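Local coordinates for protein endoglucanase (Cryptopygus antarcticus, PDB 5H4U) that hydrolyses internal beta-1,4-glucosidic linkages in cellulose derivatives, lichenan and barley beta-glucan as a secreted, cold-active endoglucanase, at residues 76-89 and 208-220. Sequence-based numbering, arbitrary orientation.
Sequences DQQPFTQGNVGYGF and RCPTILTQKSQCV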
loop_
_atom_site.group_PDB
_atom_site.type_symbol
_atom_site.label_atom_id
_atom_site.label_comp_id
_atom_site.label_asym_id
_atom_site.label_seq_id
_atom_site.Cartn_x
_atom_site.Cartn_y
_atom_site.Cartn_z
ATOM N N ASP A 76 9.554 3.080 4.019
ATOM C CA ASP A 76 10.063 2.422 2.838
ATOM C C ASP A 76 8.963 1.944 1.908
ATOM O O ASP A 76 9.215 1.690 0.721
ATOM C CB ASP A 76 10.773 1.173 3.361
ATOM C CG ASP A 76 12.059 0.927 2.719
ATOM O OD1 ASP A 76 12.323 1.632 1.741
ATOM O OD2 ASP A 76 12.801 0.035 3.195
ATOM N N GLN A 77 7.743 1.825 2.409
ATOM C CA GLN A 77 6.671 1.243 1.633
ATOM C C GLN A 77 5.729 2.285 1.046
ATOM O O GLN A 77 4.538 2.026 0.868
ATOM C CB GLN A 77 5.981 0.188 2.498
ATOM C CG GLN A 77 6.788 -1.127 2.394
ATOM C CD GLN A 77 6.488 -2.144 3.475
ATOM O OE1 GLN A 77 5.365 -2.246 3.961
ATOM N NE2 GLN A 77 7.506 -2.912 3.858
ATOM N N GLN A 78 6.254 3.445 0.713
ATOM C CA GLN A 78 5.596 4.528 0.011
ATOM C C GLN A 78 5.680 4.335 -1.498
ATOM O O GLN A 78 6.612 3.700 -1.999
ATOM C CB GLN A 78 6.243 5.849 0.345
ATOM C CG GLN A 78 5.886 6.408 1.653
ATOM C CD GLN A 78 6.542 7.740 1.801
ATOM O OE1 GLN A 78 7.748 7.842 1.949
ATOM N NE2 GLN A 78 5.756 8.776 1.690
ATOM N N PRO A 79 4.734 4.927 -2.225
ATOM C CA PRO A 79 4.766 4.834 -3.683
ATOM C C PRO A 79 5.877 5.692 -4.252
ATOM O O PRO A 79 6.254 6.727 -3.690
ATOM C CB PRO A 79 3.392 5.364 -4.111
ATOM C CG PRO A 79 2.959 6.259 -3.000
ATOM C CD PRO A 79 3.564 5.683 -1.736
ATOM N N PHE A 80 6.390 5.255 -5.397
ATOM C CA PHE A 80 7.474 5.953 -6.056
ATOM C C PHE A 80 7.405 5.673 -7.546
ATOM O O PHE A 80 6.435 5.103 -8.051
ATOM C CB PHE A 80 8.816 5.548 -5.449
ATOM C CG PHE A 80 9.120 4.086 -5.552
ATOM C CD1 PHE A 80 8.621 3.194 -4.617
ATOM C CD2 PHE A 80 9.973 3.613 -6.528
ATOM C CE1 PHE A 80 8.918 1.849 -4.682
ATOM C CE2 PHE A 80 10.288 2.269 -6.595
ATOM C CZ PHE A 80 9.759 1.388 -5.669
ATOM N N THR A 81 8.449 6.090 -8.246
ATOM C CA THR A 81 8.590 5.902 -9.677
ATOM C C THR A 81 9.977 5.382 -10.002
ATOM O O THR A 81 10.951 5.693 -9.313
ATOM C CB THR A 81 8.447 7.205 -10.427
ATOM O OG1 THR A 81 9.498 8.076 -9.983
ATOM C CG2 THR A 81 7.116 7.840 -10.148
ATOM N N GLN A 82 10.054 4.631 -11.095
ATOM C CA GLN A 82 11.312 4.322 -11.757
ATOM C C GLN A 82 11.095 4.591 -13.242
ATOM O O GLN A 82 10.248 3.951 -13.878
ATOM C CB GLN A 82 11.745 2.879 -11.484
ATOM C CG GLN A 82 13.024 2.499 -12.174
ATOM C CD GLN A 82 13.878 1.556 -11.358
ATOM O OE1 GLN A 82 14.732 2.001 -10.580
ATOM N NE2 GLN A 82 13.684 0.239 -11.551
ATOM N N GLY A 83 11.857 5.532 -13.796
ATOM C CA GLY A 83 11.505 6.037 -15.113
ATOM C C GLY A 83 10.085 6.577 -15.080
ATOM O O GLY A 83 9.693 7.294 -14.153
ATOM N N ASN A 84 9.268 6.198 -16.057
ATOM C CA ASN A 84 7.880 6.639 -16.063
ATOM C C ASN A 84 6.946 5.643 -15.392
ATOM O O ASN A 84 5.734 5.855 -15.398
ATOM C CB ASN A 84 7.375 6.835 -17.488
ATOM C CG ASN A 84 8.327 7.580 -18.335
ATOM O OD1 ASN A 84 8.876 7.035 -19.304
ATOM N ND2 ASN A 84 8.525 8.846 -18.009
ATOM N N VAL A 85 7.469 4.586 -14.789
ATOM C CA VAL A 85 6.630 3.529 -14.253
ATOM C C VAL A 85 6.408 3.790 -12.779
ATOM O O VAL A 85 7.353 4.115 -12.049
ATOM C CB VAL A 85 7.258 2.146 -14.471
ATOM C CG1 VAL A 85 6.272 1.058 -14.080
ATOM C CG2 VAL A 85 7.668 2.000 -15.918
ATOM N N GLY A 86 5.154 3.659 -12.344
ATOM C CA GLY A 86 4.859 3.732 -10.937
ATOM C C GLY A 86 5.179 2.433 -10.223
ATOM O O GLY A 86 5.182 1.346 -10.810
ATOM N N TYR A 87 5.477 2.565 -8.931
ATOM C CA TYR A 87 5.794 1.433 -8.075
ATOM C C TYR A 87 5.198 1.682 -6.704
ATOM O O TYR A 87 5.122 2.821 -6.251
ATOM C CB TYR A 87 7.303 1.191 -7.968
ATOM C CG TYR A 87 7.847 0.573 -9.216
ATOM C CD1 TYR A 87 7.853 -0.794 -9.383
ATOM C CD2 TYR A 87 8.329 1.366 -10.258
ATOM C CE1 TYR A 87 8.332 -1.363 -10.538
ATOM C CE2 TYR A 87 8.809 0.805 -11.426
ATOM C CZ TYR A 87 8.809 -0.562 -11.555
ATOM O OH TYR A 87 9.279 -1.136 -12.713
ATOM N N GLY A 88 4.730 0.626 -6.060
ATOM C CA GLY A 88 4.206 0.823 -4.729
ATOM C C GLY A 88 3.740 -0.468 -4.109
ATOM O O GLY A 88 4.035 -1.568 -4.584
ATOM N N PHE A 89 3.011 -0.302 -3.025
ATOM C CA PHE A 89 2.455 -1.406 -2.277
ATOM C C PHE A 89 0.950 -1.198 -2.160
ATOM O O PHE A 89 0.443 -0.079 -2.283
ATOM C CB PHE A 89 3.184 -1.514 -0.929
ATOM C CG PHE A 89 4.679 -1.650 -1.090
ATOM C CD1 PHE A 89 5.274 -2.903 -1.149
ATOM C CD2 PHE A 89 5.482 -0.529 -1.260
ATOM C CE1 PHE A 89 6.638 -3.037 -1.338
ATOM C CE2 PHE A 89 6.852 -0.654 -1.452
ATOM C CZ PHE A 89 7.432 -1.904 -1.488
ATOM N N ARG A 208 6.171 -11.475 -11.840
ATOM C CA ARG A 208 7.152 -11.816 -10.825
ATOM C C ARG A 208 7.696 -10.531 -10.198
ATOM O O ARG A 208 7.988 -9.558 -10.903
ATOM C CB ARG A 208 8.282 -12.648 -11.427
ATOM C CG ARG A 208 9.191 -13.248 -10.395
ATOM C CD ARG A 208 9.999 -14.397 -10.946
ATOM N NE ARG A 208 10.472 -15.246 -9.855
ATOM C CZ ARG A 208 9.904 -16.387 -9.457
ATOM N NH1 ARG A 208 8.837 -16.897 -10.072
ATOM N NH2 ARG A 208 10.424 -17.037 -8.436
ATOM N N CYS A 209 7.768 -10.508 -8.872
ATOM C CA CYS A 209 7.991 -9.254 -8.171
ATOM C C CYS A 209 9.365 -8.678 -8.519
ATOM O O CYS A 209 10.378 -9.376 -8.396
ATOM C CB CYS A 209 7.857 -9.473 -6.664
ATOM S SG CYS A 209 6.135 -9.404 -5.982
ATOM N N PRO A 210 9.447 -7.423 -8.948
ATOM C CA PRO A 210 10.761 -6.835 -9.233
ATOM C C PRO A 210 11.550 -6.608 -7.953
ATOM O O PRO A 210 10.987 -6.410 -6.877
ATOM C CB PRO A 210 10.416 -5.508 -9.909
ATOM C CG PRO A 210 9.053 -5.149 -9.351
ATOM C CD PRO A 210 8.346 -6.447 -9.080
ATOM N N THR A 211 12.879 -6.638 -8.080
ATOM C CA THR A 211 13.718 -6.401 -6.912
ATOM C C THR A 211 13.597 -4.982 -6.393
ATOM O O THR A 211 13.930 -4.737 -5.233
ATOM C CB THR A 211 15.195 -6.661 -7.201
ATOM O OG1 THR A 211 15.649 -5.746 -8.205
ATOM C CG2 THR A 211 15.419 -8.089 -7.665
ATOM N N ILE A 212 13.152 -4.029 -7.212
ATOM C CA ILE A 212 13.038 -2.689 -6.660
ATOM C C ILE A 212 11.905 -2.593 -5.647
ATOM O O ILE A 212 11.906 -1.686 -4.812
ATOM C CB ILE A 212 12.936 -1.614 -7.761
ATOM C CG1 ILE A 212 13.304 -0.263 -7.141
ATOM C CG2 ILE A 212 11.602 -1.641 -8.492
ATOM C CD1 ILE A 212 13.468 0.846 -8.088
ATOM N N LEU A 213 10.952 -3.519 -5.676
ATOM C CA LEU A 213 9.943 -3.618 -4.629
ATOM C C LEU A 213 10.373 -4.592 -3.526
ATOM O O LEU A 213 10.344 -4.251 -2.340
ATOM C CB LEU A 213 8.604 -4.046 -5.252
ATOM C CG LEU A 213 7.828 -2.961 -6.010
ATOM C CD1 LEU A 213 6.626 -3.533 -6.763
ATOM C CD2 LEU A 213 7.383 -1.837 -5.071
ATOM N N THR A 214 10.807 -5.797 -3.902
ATOM C CA THR A 214 11.125 -6.818 -2.905
ATOM C C THR A 214 12.364 -6.492 -2.089
ATOM O O THR A 214 12.523 -7.029 -0.992
ATOM C CB THR A 214 11.320 -8.193 -3.550
ATOM O OG1 THR A 214 12.583 -8.238 -4.223
ATOM C CG2 THR A 214 10.226 -8.475 -4.532
ATOM N N GLN A 215 13.251 -5.646 -2.583
ATOM C CA GLN A 215 14.355 -5.227 -1.733
ATOM C C GLN A 215 13.881 -4.271 -0.647
ATOM O O GLN A 215 14.545 -4.136 0.384
ATOM C CB GLN A 215 15.470 -4.631 -2.605
ATOM C CG GLN A 215 16.343 -3.571 -1.979
ATOM C CD GLN A 215 16.150 -2.217 -2.664
ATOM O OE1 GLN A 215 16.324 -2.098 -3.891
ATOM N NE2 GLN A 215 15.776 -1.187 -1.880
ATOM N N LYS A 216 12.718 -3.645 -0.838
ATOM C CA LYS A 216 12.104 -2.827 0.198
ATOM C C LYS A 216 11.280 -3.674 1.162
ATOM O O LYS A 216 11.458 -3.586 2.382
ATOM C CB LYS A 216 11.230 -1.761 -0.451
ATOM C CG LYS A 216 11.986 -0.561 -0.950
ATOM C CD LYS A 216 11.231 0.141 -2.048
ATOM C CE LYS A 216 12.109 1.177 -2.673
ATOM N NZ LYS A 216 13.111 0.503 -3.537
ATOM N N SER A 217 10.402 -4.535 0.633
ATOM C CA SER A 217 9.466 -5.252 1.498
ATOM C C SER A 217 10.104 -6.449 2.178
ATOM O O SER A 217 9.695 -6.816 3.287
ATOM C CB SER A 217 8.267 -5.730 0.691
ATOM O OG SER A 217 8.655 -6.763 -0.199
ATOM N N GLN A 218 11.094 -7.056 1.526
ATOM C CA GLN A 218 11.837 -8.234 1.965
ATOM C C GLN A 218 11.007 -9.508 1.883
ATOM O O GLN A 218 11.438 -10.554 2.389
ATOM C CB GLN A 218 12.410 -8.065 3.377
ATOM N N CYS A 219 9.855 -9.465 1.209
ATOM C CA CYS A 219 8.911 -10.580 1.127
ATOM C C CYS A 219 8.856 -11.084 -0.309
ATOM O O CYS A 219 8.300 -10.416 -1.187
ATOM C CB CYS A 219 7.536 -10.148 1.604
ATOM S SG CYS A 219 6.379 -11.518 1.704
ATOM N N VAL A 220 9.459 -12.247 -0.544
ATOM C CA VAL A 220 9.571 -12.849 -1.868
ATOM C C VAL A 220 8.849 -14.188 -1.879
ATOM O O VAL A 220 9.199 -15.084 -1.107
ATOM C CB VAL A 220 11.042 -13.034 -2.262
ATOM C CG1 VAL A 220 11.148 -13.829 -3.546
ATOM C CG2 VAL A 220 11.704 -11.689 -2.404
HETATM O O HOH W 1 10.317 -1.842 4.294
HETATM O O HOH W 2 13.911 -2.500 3.344
#
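With CG of Leu213 anti to its carbonyl carbon (chi1 -76°) and CG of Phe89 set likewise (chi1 -56°), methyl CD2 of Leu213 lies over one face of the Phe89 ring, 4.0 Å from the ring centroid, in a CH-pi contact. The pair joins helix 211-217 to the hairpin of strands 80-82 and 85-94, which is closed by a type II' turn from Gln82 to Val85; strand 85-94 belongs to the curled sheet of the double-psi beta-barrel expected of family 45 glycosidases. The helix runs along strand 85-89 at 24°, their axes 9.0 Å apart. On the preceding residue, CG2 of Ile212 sits over a face of Tyr87, while CD1 of Leu213 and CG of Pro210 meet that ring at its edge. CD1 of Ile212 reaches the edge of Phe80, 3.8 Å from CE2. The aliphatic chain of Lys216 passes between Asp76 and Phe80, then bends at its end so that NZ donates to Ile212 O at 2.8 Å, in the carbonyl plane. Two waters lie between Lys216 O and Asp76 OD2; one donates to Lys216 O, more weakly to the carboxylate, and weakly accepts from Gln77 NE2. Disulfides Cys106-Cys209 and Cys104-Cys219 tie down the ends of the helical segment. Ser217 OG, hydrogen-bonded to Gln124, also accepts from Cys219 N in an ST turn, while its CB packs 3.7 Å from CE1 of Phe89.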